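Proline-tRNA synthetase class II aaRS (Ybak RNA binding domain plus tRNA synthetase) (Cryptosporidium parvum, PDB 5XIO) probably attaches L-proline to its cognate tRNA in an ATP-dependent reaction, this piece holding the class II catalytic core, the anticodon-binding domain and the C-terminal zinc-binding domain. Local coordinates at residues Gln135-Val140 against Trp158-Thr163. Numbering follows the deposited sequence.
Sequences QWTSIV and WQEGHT. With HFG (7-bromo-6-chloro-3-{3-[(2R,3S)-3-hydroxypiperidin-2-yl]-2-oxopropyl}quinazolin-4(3H)-one), chain C.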
loop_
_atom_site.group_PDB
_atom_site.type_symbol
_atom_site.label_atom_id
_atom_site.label_comp_id
_atom_site.label_asym_id
_atom_site.label_seq_id
_atom_site.Cartn_x
_atom_site.Cartn_y
_atom_site.Cartn_z
ATOM N N GLN A 135 -1.097 10.024 2.322
ATOM C CA GLN A 135 -0.446 8.945 1.659
ATOM C C GLN A 135 0.015 7.820 2.619
ATOM O O GLN A 135 0.387 8.051 3.770
ATOM C CB GLN A 135 0.717 9.477 0.845
ATOM C CG GLN A 135 1.767 10.250 1.598
ATOM C CD GLN A 135 3.057 10.566 0.786
ATOM O OE1 GLN A 135 3.139 10.374 -0.411
ATOM N NE2 GLN A 135 4.084 11.059 1.494
ATOM N N TRP A 136 -0.060 6.600 2.115
ATOM C CA TRP A 136 0.462 5.362 2.758
ATOM C C TRP A 136 1.860 5.119 2.148
ATOM O O TRP A 136 2.024 5.027 0.930
ATOM C CB TRP A 136 -0.508 4.195 2.451
ATOM C CG TRP A 136 -1.895 4.321 3.090
ATOM C CD1 TRP A 136 -3.074 4.778 2.491
ATOM C CD2 TRP A 136 -2.244 3.994 4.440
ATOM N NE1 TRP A 136 -4.086 4.800 3.414
ATOM C CE2 TRP A 136 -3.614 4.294 4.608
ATOM C CE3 TRP A 136 -1.529 3.459 5.528
ATOM C CZ2 TRP A 136 -4.281 4.074 5.828
ATOM C CZ3 TRP A 136 -2.180 3.291 6.737
ATOM C CH2 TRP A 136 -3.552 3.588 6.874
ATOM N N THR A 137 2.894 5.103 2.978
ATOM C CA THR A 137 4.291 5.045 2.477
ATOM C C THR A 137 5.202 4.361 3.539
ATOM O O THR A 137 4.785 4.038 4.644
ATOM C CB THR A 137 4.880 6.474 2.192
ATOM O OG1 THR A 137 5.094 7.188 3.417
ATOM C CG2 THR A 137 3.912 7.415 1.426
ATOM N N SER A 138 6.460 4.177 3.182
ATOM C CA SER A 138 7.434 3.843 4.121
ATOM C C SER A 138 8.285 5.041 4.336
ATOM O O SER A 138 8.329 5.930 3.529
ATOM C CB SER A 138 8.245 2.626 3.701
ATOM O OG SER A 138 9.257 2.910 2.780
ATOM N N ILE A 139 8.940 5.008 5.478
ATOM C CA ILE A 139 9.734 6.046 6.063
ATOM C C ILE A 139 11.044 5.375 6.595
ATOM O O ILE A 139 11.022 4.215 7.146
ATOM C CB ILE A 139 8.980 6.627 7.213
ATOM C CG1 ILE A 139 7.780 7.395 6.733
ATOM C CG2 ILE A 139 9.847 7.542 8.014
ATOM C CD1 ILE A 139 8.087 8.766 6.122
ATOM N N VAL A 140 12.166 6.083 6.364
ATOM C CA VAL A 140 13.442 5.753 6.948
ATOM C C VAL A 140 13.951 6.822 7.839
ATOM O O VAL A 140 13.952 7.997 7.462
ATOM C CB VAL A 140 14.501 5.556 5.880
ATOM C CG1 VAL A 140 15.883 5.332 6.512
ATOM C CG2 VAL A 140 14.120 4.373 4.994
ATOM N N TRP A 158 3.737 3.852 7.500
ATOM C CA TRP A 158 2.741 4.763 8.110
ATOM C C TRP A 158 1.746 5.357 7.121
ATOM O O TRP A 158 1.830 5.138 5.907
ATOM C CB TRP A 158 3.454 5.893 8.865
ATOM C CG TRP A 158 3.979 7.106 8.048
ATOM C CD1 TRP A 158 4.054 7.263 6.688
ATOM C CD2 TRP A 158 4.535 8.306 8.601
ATOM N NE1 TRP A 158 4.663 8.481 6.353
ATOM C CE2 TRP A 158 4.942 9.143 7.508
ATOM C CE3 TRP A 158 4.767 8.731 9.904
ATOM C CZ2 TRP A 158 5.527 10.373 7.691
ATOM C CZ3 TRP A 158 5.344 9.951 10.082
ATOM C CH2 TRP A 158 5.710 10.785 8.975
ATOM N N GLN A 159 0.798 6.108 7.634
ATOM C CA GLN A 159 0.141 7.117 6.807
ATOM C C GLN A 159 0.540 8.484 7.356
ATOM O O GLN A 159 0.817 8.600 8.516
ATOM C CB GLN A 159 -1.391 6.935 6.732
ATOM C CG GLN A 159 -2.096 6.855 8.075
ATOM C CD GLN A 159 -2.274 8.140 8.789
ATOM O OE1 GLN A 159 -2.306 8.143 10.033
ATOM N NE2 GLN A 159 -2.489 9.267 8.037
ATOM N N GLU A 160 0.622 9.490 6.487
ATOM C CA GLU A 160 0.736 10.886 6.931
ATOM C C GLU A 160 -0.356 11.684 6.243
ATOM O O GLU A 160 -0.450 11.647 5.013
ATOM C CB GLU A 160 2.088 11.483 6.592
ATOM C CG GLU A 160 2.679 11.175 5.224
ATOM C CD GLU A 160 4.021 11.851 5.056
ATOM O OE1 GLU A 160 4.229 13.011 5.572
ATOM O OE2 GLU A 160 4.914 11.248 4.396
ATOM N N GLY A 161 -1.192 12.365 7.038
ATOM C CA GLY A 161 -2.231 13.235 6.508
ATOM C C GLY A 161 -1.773 14.717 6.640
ATOM O O GLY A 161 -1.130 15.072 7.638
ATOM N N HIS A 162 -2.135 15.544 5.665
ATOM C CA HIS A 162 -1.668 16.947 5.551
ATOM C C HIS A 162 -2.865 17.766 5.014
ATOM O O HIS A 162 -3.266 17.540 3.879
ATOM C CB HIS A 162 -0.523 17.050 4.532
ATOM C CG HIS A 162 0.723 16.342 4.954
ATOM N ND1 HIS A 162 1.691 16.940 5.729
ATOM C CD2 HIS A 162 1.153 15.074 4.729
ATOM C CE1 HIS A 162 2.659 16.074 5.973
ATOM N NE2 HIS A 162 2.364 14.942 5.358
ATOM N N THR A 163 -3.504 18.605 5.840
ATOM C CA THR A 163 -4.666 19.420 5.364
ATOM C C THR A 163 -4.381 20.907 5.332
ATOM O O THR A 163 -3.453 21.435 6.030
ATOM C CB THR A 163 -5.971 19.184 6.154
ATOM O OG1 THR A 163 -5.898 19.795 7.426
ATOM C CG2 THR A 163 -6.222 17.706 6.321
HETATM O "O4'" HFG C . 7.289 13.983 11.304
HETATM C C21 HFG C . 7.137 14.921 12.043
HETATM C "C3'" HFG C . 5.879 15.779 12.032
HETATM C "C2'" HFG C . 4.706 15.078 11.347
HETATM N "N1'" HFG C . 4.895 14.951 9.910
HETATM C "C6'" HFG C . 3.683 14.447 9.270
HETATM C "C5'" HFG C . 3.239 13.120 9.861
HETATM C "C4'" HFG C . 3.107 13.222 11.371
HETATM C C39 HFG C . 4.398 13.732 11.962
HETATM O "O7'" HFG C . 4.249 13.854 13.364
HETATM C "C1'" HFG C . 8.205 15.350 13.048
HETATM N N3 HFG C . 9.505 14.773 12.687
HETATM C C4 HFG C . 10.285 15.442 11.763
HETATM O O11 HFG C . 9.913 16.449 11.228
HETATM C C10 HFG C . 11.554 14.782 11.449
HETATM C C5 HFG C . 12.429 15.332 10.522
HETATM C C2 HFG C . 9.936 13.647 13.267
HETATM N N1 HFG C . 11.035 13.045 13.030
HETATM C C9 HFG C . 11.889 13.607 12.095
HETATM C C8 HFG C . 13.090 12.977 11.813
HETATM C C7 HFG C . 13.979 13.511 10.892
HETATM BR BR1 HFG C . 15.586 12.571 10.539
HETATM C C6 HFG C . 13.636 14.700 10.239
HETATM CL CL1 HFG C . 14.688 15.409 9.100
#
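Ile139 and Glu160 sandwich the indole of Trp158: CG1 of Ile139 lies 3.5 Å from the centroid of its five-membered ring, while CB of Glu160 covers the opposite face. With CG between the backbone N and the carbonyl carbon (chi1 81°), the indole stands up from the sheet beside Thr137, where its broad apolar surface suits a buried ligand wall. Its NE1 makes weak hydrogen bonds to Thr137 OG1, at the ring edge, and to Glu160 OE2. A carboxylate suits this buried face because donors surround it. Gln135 NE2 reaches Glu160 OE2 at 3.0 Å from above the carboxylate plane, Ser111 also binds OE2, and His162 NE2 meets OE1 at 2.7 Å, in the plane of the imidazole. Phe67 N holds the amide oxygen of Gln135. The face carrying Trp136 and Gln159 is looser: Trp136, partly exposed although helix 40-58 packs on it, lays its six-membered ring over Gln159 CB (3.6 Å to the centroid), and Asp54 takes its NE1. Between these layers, Gln135–Glu160 and Thr137–Trp158 are hydrogen-bonded pairs flanking non-hydrogen-bonded Trp136–Gln159. Trp158 CH2 approaches halofuginone C5' at 3.5 Å, and His162 and Glu160 also line its piperidine, placing this antiparallel pair in the active-site sheet characteristic of class II aminoacyl-tRNA synthetases.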